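PDB 5EVF: francisella virulence factor, which is of unknown molecular function but is counted among the virulence factors of Francisella. Local coordinates for residues C83-G88 and S94-R99; G8-K13 and A72-H77. All blocks are in the same frame, centred on the assembly; numbering follows the deposited sequence.

Interaction 1: C83-G88 and S94-R99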
ATOM      1  N   CYS A  83      -7.227  -0.816  -2.227  1.00 10.54           N
ATOM      2  CA  CYS A  83      -6.809  -0.446  -3.571  1.00 10.90           C
ATOM      3  C   CYS A  83      -7.803   0.536  -4.175  1.00 11.43           C
ATOM      4  O   CYS A  83      -9.018   0.405  -3.977  1.00 13.79           O
ATOM      5  CB  CYS A  83      -6.691  -1.697  -4.440  1.00 12.55           C
ATOM      6  SG  CYS A  83      -5.217  -2.632  -3.984  1.00 12.21           S
ATOM      7  N   LEU A  84      -7.278   1.504  -4.937  1.00 11.70           N
ATOM      8  CA  LEU A  84      -8.029   2.659  -5.402  1.00 12.31           C
ATOM      9  C   LEU A  84      -7.794   2.869  -6.896  1.00 13.19           C
ATOM     10  O   LEU A  84      -6.709   2.589  -7.413  1.00 13.23           O
ATOM     11  CB  LEU A  84      -7.620   3.928  -4.625  1.00 12.03           C
ATOM     12  CG  LEU A  84      -7.821   3.832  -3.106  1.00 15.54           C
ATOM     13  CD1 LEU A  84      -7.053   4.935  -2.388  1.00 24.87           C
ATOM     14  CD2 LEU A  84      -9.300   3.894  -2.759  1.00 19.41           C
ATOM     15  N   TYR A  85      -8.822   3.367  -7.577  1.00 14.08           N
ATOM     16  CA  TYR A  85      -8.872   3.441  -9.029  1.00 15.22           C
ATOM     17  C   TYR A  85      -9.340   4.819  -9.464  1.00 16.11           C
ATOM     18  O   TYR A  85     -10.075   5.488  -8.731  1.00 18.10           O
ATOM     19  CB  TYR A  85      -9.824   2.364  -9.597  1.00 15.83           C
ATOM     20  CG  TYR A  85      -9.411   0.981  -9.122  1.00 15.13           C
ATOM     21  CD1 TYR A  85      -9.888   0.475  -7.917  1.00 14.37           C
ATOM     22  CD2 TYR A  85      -8.521   0.205  -9.859  1.00 15.92           C
ATOM     23  CE1 TYR A  85      -9.481  -0.760  -7.449  1.00 13.89           C
ATOM     24  CE2 TYR A  85      -8.113  -1.045  -9.406  1.00 14.95           C
ATOM     25  CZ  TYR A  85      -8.594  -1.512  -8.181  1.00 15.84           C
ATOM     26  OH  TYR A  85      -8.212  -2.744  -7.680  1.00 13.86           O
ATOM     27  N   PRO A  86      -8.948   5.263 -10.659  1.00 20.81           N
ATOM     28  CA  PRO A  86      -9.411   6.569 -11.148  1.00 20.06           C
ATOM     29  C   PRO A  86     -10.930   6.631 -11.222  1.00 22.29           C
ATOM     30  O   PRO A  86     -11.590   5.660 -11.600  1.00 21.95           O
ATOM     31  CB  PRO A  86      -8.789   6.674 -12.545  1.00 24.88           C
ATOM     32  CG  PRO A  86      -7.661   5.723 -12.557  1.00 26.86           C
ATOM     33  CD  PRO A  86      -7.978   4.630 -11.571  1.00 21.12           C
ATOM     34  N   GLU A  87     -11.491   7.798 -10.873  1.00 25.83           N
ATOM     35  CA  GLU A  87     -12.931   7.961 -11.042  1.00 27.89           C
ATOM     36  C   GLU A  87     -13.318   8.136 -12.498  1.00 33.95           C
ATOM     37  O   GLU A  87     -14.454   7.824 -12.865  1.00 33.01           O
ATOM     38  CB  GLU A  87     -13.446   9.135 -10.212  1.00 28.65           C
ATOM     39  CG  GLU A  87     -13.706   8.751  -8.761  1.00 31.69           C
ATOM     40  CD  GLU A  87     -14.680   7.583  -8.641  1.00 36.51           C
ATOM     41  OE1 GLU A  87     -15.687   7.563  -9.383  1.00 37.86           O
ATOM     42  OE2 GLU A  87     -14.430   6.678  -7.816  1.00 33.87           O
ATOM     43  N   GLY A  88     -12.406   8.606 -13.335  1.00 33.23           N
ATOM     44  CA  GLY A  88     -12.670   8.785 -14.743  1.00 34.89           C
ATOM     45  C   GLY A  88     -12.280   7.571 -15.553  1.00 35.33           C
ATOM     46  O   GLY A  88     -12.069   6.475 -15.027  1.00 33.55           O
ATOM     47  N   SER A  94      -3.293   5.463 -16.905  1.00 33.60           N
ATOM     48  CA  SER A  94      -3.879   5.480 -15.577  1.00 29.80           C
ATOM     49  C   SER A  94      -2.976   4.759 -14.582  1.00 23.98           C
ATOM     50  O   SER A  94      -2.076   3.998 -14.950  1.00 25.12           O
ATOM     51  CB  SER A  94      -5.260   4.825 -15.590  1.00 22.03           C
ATOM     52  OG  SER A  94      -6.167   5.601 -16.357  1.00 27.38           O
ATOM     53  N   SER A  95      -3.241   5.002 -13.306  1.00 21.72           N
ATOM     54  CA  SER A  95      -2.568   4.300 -12.224  1.00 19.41           C
ATOM     55  C   SER A  95      -3.590   3.683 -11.288  1.00 21.71           C
ATOM     56  O   SER A  95      -4.628   4.285 -10.996  1.00 26.11           O
ATOM     57  CB  SER A  95      -1.658   5.239 -11.431  1.00 28.06           C
ATOM     58  OG  SER A  95      -0.497   5.546 -12.179  1.00 35.37           O
ATOM     59  N   VAL A  96      -3.275   2.489 -10.811  1.00 16.27           N
ATOM     60  CA  VAL A  96      -3.977   1.860  -9.703  1.00 14.68           C
ATOM     61  C   VAL A  96      -3.159   2.138  -8.458  1.00 13.64           C
ATOM     62  O   VAL A  96      -1.934   1.990  -8.476  1.00 13.71           O
ATOM     63  CB  VAL A  96      -4.135   0.349  -9.931  1.00 18.80           C
ATOM     64  CG1 VAL A  96      -4.706  -0.313  -8.691  1.00 21.22           C
ATOM     65  CG2 VAL A  96      -5.021   0.099 -11.136  1.00 23.53           C
ATOM     66  N   GLN A  97      -3.817   2.583  -7.394  1.00 12.87           N
ATOM     67  CA  GLN A  97      -3.106   3.011  -6.206  1.00 13.87           C
ATOM     68  C   GLN A  97      -3.536   2.166  -5.020  1.00 13.62           C
ATOM     69  O   GLN A  97      -4.519   1.427  -5.074  1.00 16.25           O
ATOM     70  CB  GLN A  97      -3.348   4.499  -5.948  1.00 16.18           C
ATOM     71  CG  GLN A  97      -2.924   5.332  -7.141  1.00 26.15           C
ATOM     72  CD  GLN A  97      -2.879   6.818  -6.860  1.00 45.43           C
ATOM     73  OE1 GLN A  97      -3.481   7.300  -5.900  1.00 52.42           O
ATOM     74  NE2 GLN A  97      -2.164   7.558  -7.705  1.00 50.30           N
ATOM     75  N   LEU A  98      -2.753   2.253  -3.956  1.00 10.68           N
ATOM     76  CA  LEU A  98      -3.100   1.613  -2.701  1.00 10.06           C
ATOM     77  C   LEU A  98      -2.837   2.617  -1.595  1.00 11.56           C
ATOM     78  O   LEU A  98      -1.817   3.313  -1.621  1.00 11.91           O
ATOM     79  CB  LEU A  98      -2.269   0.335  -2.479  1.00 10.77           C
ATOM     80  CG  LEU A  98      -2.384  -0.371  -1.134  1.00 10.84           C
ATOM     81  CD1 LEU A  98      -2.056  -1.837  -1.324  1.00 11.31           C
ATOM     82  CD2 LEU A  98      -1.424   0.225  -0.123  1.00  9.26           C
ATOM     83  N   ARG A  99      -3.752   2.677  -0.629  1.00  9.90           N
ATOM     84  CA  ARG A  99      -3.578   3.447   0.600  1.00 10.65           C
ATOM     85  C   ARG A  99      -3.548   2.462   1.752  1.00 11.21           C
ATOM     86  O   ARG A  99      -4.475   1.658   1.902  1.00 11.49           O
ATOM     87  CB  ARG A  99      -4.719   4.448   0.775  1.00 11.53           C
ATOM     88  CG  ARG A  99      -4.733   5.191   2.117  1.00 22.73           C
ATOM     89  CD  ARG A  99      -3.720   6.316   2.099  1.00 27.08           C
ATOM     90  NE  ARG A  99      -4.059   7.331   1.115  1.00 26.24           N
ATOM     91  CZ  ARG A  99      -4.790   8.418   1.376  1.00 30.67           C
ATOM     92  NH1 ARG A  99      -5.248   8.665   2.609  1.00 26.89           N
ATOM     93  NH2 ARG A  99      -5.059   9.290   0.404  1.00 27.09           N
TER
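Tyr85 and Val96 meet because of their first torsions: the tyrosine CG stands anti to its own carbonyl carbon (chi1 -56°), while Val96 holds CG1 anti to the backbone N and CG2 beside it. The two side chains then run alongside each other in the same direction, and both valine methyls reach CD2 and CE2 of the ring, CG1 coming at it obliquely; Tyr85 CE2 is 3.6 Å from Val96 CG1 and 3.7 Å from Val96 CG2. Phe56 of helix 56-73 touches both residues, so this apolar pair faces the helix. Next along the strands, Cys83 SG lies 4.2 Å from Leu98 CD1 on that same face, and its disulfide to Cys60 ties strand 78-84 covalently to helix 56-73.

The backbones are joined by a pair of hydrogen bonds between Leu84 and Gln97. Leu84 N gives to Gln97 O at 2.8 Å, approaching from above the carbonyl plane, whereas Gln97 N to Leu84 O, 2.9 Å, is nearly straight (176° at the hydrogen). Gln97 O also receives a CA-H contact from Cys83 CA. On the other face, Leu84 CD1 rests against Arg99 CB at 4.0 Å. Past Leu84 the chains diverge: Pro86 CD still sits 3.4 Å from Ser95 O, and Pro86 CG comes near Ser94 CB, and Ser94 OG is hydrogen-bonded to Asn91 N in the connecting loop.

This is the loop end of an antiparallel beta hairpin, strands 78-84 and 95-103, pinned by a disulfide to the helix that covers one face of the sheet.

Interaction 2: G8-K13 and A72-H77; sequences GVYLPK and AQHGAH
A Schellman motif ends helix 56-73, and the residue just before its glycine, His74, stacks on Tyr10 of the edge strand 6-12. Gly75, with positive phi, is the C-prime residue: its N bonds to Ala72 O at 3.0 Å, and Ala76 N reaches back to Ala71 O. The two rings form an offset stack, centroids 4.3 Å apart and planes only 16° from parallel. The two side chains run antiparallel, each CB lying over the partner's ring: Tyr10 CB is 3.9 Å from the centroid of the His74 imidazole, and His74 CB is 3.8 Å from that of the Tyr10 phenol ring, two reciprocal CH-pi contacts. The nearest atoms are Tyr10 CD2 and His74 CG, at 3.4 Å. With CG anti to the backbone N (chi1 178°), Tyr10 carries its ring across from the strand to lie flat against the imidazole.

Tyr10 also touches Ala102 of strand 95-103 and Ile41, and Ala76 meets Ala102 as well, so the turn that follows the helix packs against strand 95-103. Strand 6-12 itself is paired with strand 42-49 through backbone bonds of Val9 with Arg45 and Leu11 with Gln43.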
ATOM      1  N   GLY A   8       6.422   3.639  -4.344  1.00 15.15           N
ATOM      2  CA  GLY A   8       5.855   3.672  -3.003  1.00 13.11           C
ATOM      3  C   GLY A   8       6.450   4.773  -2.158  1.00 14.74           C
ATOM      4  O   GLY A   8       7.619   5.140  -2.318  1.00 13.83           O
ATOM      5  N   VAL A   9       5.638   5.299  -1.229  1.00 12.27           N
ATOM      6  CA  VAL A   9       6.098   6.283  -0.256  1.00 12.49           C
ATOM      7  C   VAL A   9       5.565   5.871   1.107  1.00 12.49           C
ATOM      8  O   VAL A   9       4.502   5.259   1.221  1.00 11.99           O
ATOM      9  CB  VAL A   9       5.654   7.725  -0.603  1.00 12.95           C
ATOM     10  CG1 VAL A   9       6.282   8.205  -1.908  1.00 20.71           C
ATOM     11  CG2 VAL A   9       4.151   7.834  -0.672  1.00 14.25           C
ATOM     12  N   TYR A  10       6.336   6.178   2.147  1.00 12.04           N
ATOM     13  CA  TYR A  10       5.892   5.975   3.518  1.00 11.64           C
ATOM     14  C   TYR A  10       5.807   7.338   4.183  1.00 12.10           C
ATOM     15  O   TYR A  10       6.757   8.125   4.109  1.00 12.91           O
ATOM     16  CB  TYR A  10       6.836   5.064   4.298  1.00 17.26           C
ATOM     17  CG  TYR A  10       6.379   4.901   5.716  1.00 15.72           C
ATOM     18  CD1 TYR A  10       5.289   4.105   6.009  1.00 18.52           C
ATOM     19  CD2 TYR A  10       7.013   5.559   6.755  1.00 19.17           C
ATOM     20  CE1 TYR A  10       4.847   3.959   7.300  1.00 24.40           C
ATOM     21  CE2 TYR A  10       6.578   5.412   8.054  1.00 24.70           C
ATOM     22  CZ  TYR A  10       5.485   4.618   8.311  1.00 23.32           C
ATOM     23  OH  TYR A  10       5.022   4.454   9.601  1.00 36.64           O
ATOM     24  N   LEU A  11       4.663   7.621   4.803  1.00 13.36           N
ATOM     25  CA  LEU A  11       4.362   8.961   5.311  1.00 13.24           C
ATOM     26  C   LEU A  11       4.172   8.850   6.812  1.00 12.47           C
ATOM     27  O   LEU A  11       3.070   8.520   7.270  1.00 12.10           O
ATOM     28  CB  LEU A  11       3.100   9.518   4.648  1.00 14.86           C
ATOM     29  CG  LEU A  11       2.994   9.379   3.123  1.00 13.29           C
ATOM     30  CD1 LEU A  11       1.633   9.855   2.635  1.00 14.71           C
ATOM     31  CD2 LEU A  11       4.121  10.133   2.420  1.00 15.15           C
ATOM     32  N   PRO A  12       5.198   9.103   7.615  1.00 13.17           N
ATOM     33  CA  PRO A  12       5.087   8.844   9.053  1.00 13.48           C
ATOM     34  C   PRO A  12       4.366   9.962   9.782  1.00 14.12           C
ATOM     35  O   PRO A  12       4.495  11.139   9.447  1.00 14.72           O
ATOM     36  CB  PRO A  12       6.550   8.776   9.507  1.00 16.50           C
ATOM     37  CG  PRO A  12       7.283   9.647   8.522  1.00 18.10           C
ATOM     38  CD  PRO A  12       6.571   9.441   7.208  1.00 13.83           C
ATOM     39  N   LYS A  13       3.648   9.584  10.842  1.00 14.23           N
ATOM     40  CA  LYS A  13       3.096  10.612  11.720  1.00 15.19           C
ATOM     41  C   LYS A  13       4.197  11.332  12.483  1.00 16.37           C
ATOM     42  O   LYS A  13       4.054  12.513  12.804  1.00 17.35           O
ATOM     43  CB  LYS A  13       2.106  10.003  12.715  1.00 15.30           C
ATOM     44  CG  LYS A  13       0.685   9.778  12.192  1.00 14.69           C
ATOM     45  CD  LYS A  13      -0.202   9.296  13.361  1.00 15.25           C
ATOM     46  CE  LYS A  13      -1.626   8.978  12.909  1.00 21.95           C
ATOM     47  NZ  LYS A  13      -2.442   8.456  14.068  1.00 19.73           N
ATOM     48  N   ALA A  72       7.075  -2.608   6.435  1.00 12.95           N
ATOM     49  CA  ALA A  72       7.981  -3.378   7.289  1.00 14.77           C
ATOM     50  C   ALA A  72       9.328  -2.686   7.426  1.00 16.31           C
ATOM     51  O   ALA A  72       9.949  -2.710   8.496  1.00 15.56           O
ATOM     52  CB  ALA A  72       8.170  -4.777   6.713  1.00 14.89           C
ATOM     53  N   GLN A  73       9.807  -2.069   6.348  0.51 15.98           N
ATOM     54  CA  GLN A  73      11.069  -1.345   6.431  0.51 15.57           C
ATOM     55  C   GLN A  73      10.997  -0.223   7.452  0.51 15.23           C
ATOM     56  O   GLN A  73      12.021   0.148   8.038  0.51 18.48           O
ATOM     57  CB  GLN A  73      11.450  -0.809   5.052  0.51 18.35           C
ATOM     58  CG  GLN A  73      12.085  -1.875   4.190  0.51 20.30           C
ATOM     59  CD  GLN A  73      12.239  -1.479   2.740  0.51 27.26           C
ATOM     60  OE1 GLN A  73      12.783  -2.246   1.941  0.51 31.08           O
ATOM     61  NE2 GLN A  73      11.757  -0.291   2.384  0.51 26.84           N
ATOM     62  N   HIS A  74       9.803   0.314   7.695  1.00 13.63           N
ATOM     63  CA  HIS A  74       9.610   1.388   8.652  1.00 14.49           C
ATOM     64  C   HIS A  74       9.015   0.920   9.970  1.00 19.31           C
ATOM     65  O   HIS A  74       8.579   1.754  10.771  1.00 19.05           O
ATOM     66  CB  HIS A  74       8.752   2.482   8.018  1.00 13.28           C
ATOM     67  CG  HIS A  74       9.417   3.118   6.844  1.00 20.41           C
ATOM     68  ND1 HIS A  74      10.210   4.239   6.963  1.00 26.32           N
ATOM     69  CD2 HIS A  74       9.457   2.762   5.541  1.00 19.50           C
ATOM     70  CE1 HIS A  74      10.696   4.554   5.775  1.00 23.99           C
ATOM     71  NE2 HIS A  74      10.254   3.676   4.895  1.00 22.70           N
ATOM     72  N   GLY A  75       9.012  -0.384  10.223  1.00 15.88           N
ATOM     73  CA  GLY A  75       8.711  -0.906  11.543  1.00 17.22           C
ATOM     74  C   GLY A  75       7.298  -1.389  11.769  1.00 18.62           C
ATOM     75  O   GLY A  75       6.953  -1.696  12.909  1.00 18.21           O
ATOM     76  N   ALA A  76       6.470  -1.473  10.735  1.00 13.90           N
ATOM     77  CA  ALA A  76       5.075  -1.842  10.945  1.00 12.74           C
ATOM     78  C   ALA A  76       4.941  -3.303  11.352  1.00 13.26           C
ATOM     79  O   ALA A  76       5.619  -4.183  10.808  1.00 14.02           O
ATOM     80  CB  ALA A  76       4.272  -1.604   9.670  1.00 12.98           C
ATOM     81  N   HIS A  77       4.027  -3.567  12.287  1.00 13.87           N
ATOM     82  CA  HIS A  77       3.583  -4.923  12.565  1.00 14.17           C
ATOM     83  C   HIS A  77       2.314  -5.302  11.814  1.00 13.53           C
ATOM     84  O   HIS A  77       2.032  -6.500  11.664  1.00 13.90           O
ATOM     85  CB  HIS A  77       3.344  -5.093  14.063  1.00 17.00           C
ATOM     86  CG  HIS A  77       4.587  -4.955  14.877  1.00 17.94           C
ATOM     87  ND1 HIS A  77       4.638  -4.200  16.025  1.00 18.92           N
ATOM     88  CD2 HIS A  77       5.827  -5.472  14.708  1.00 23.09           C
ATOM     89  CE1 HIS A  77       5.856  -4.259  16.534  1.00 22.79           C
ATOM     90  NE2 HIS A  77       6.596  -5.028  15.756  1.00 20.87           N
TER

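How the interactions relate
Both contacts reach one sheet, and interaction 2 takes in the end of helix 56-73, which interaction 1 meets only through its surroundings; they lie on opposite sides of the chain's centre, with centres 20 Å apart and nearest atoms about 6 Å apart. Interaction 1 joins two neighbouring strands inside the sheet, is partly buried, and combines main-chain hydrogen bonds with apolar side chains and a disulfide to the helix. Interaction 2 is a smaller surface contact, 136 against 403 Å², resting on one aromatic pair that connects an outermost strand to the helix end. Strand 95-103 supplies one side of interaction 1 and only borders interaction 2. Strand 78-84, which follows the helix, leads from 72-77 into 83-88.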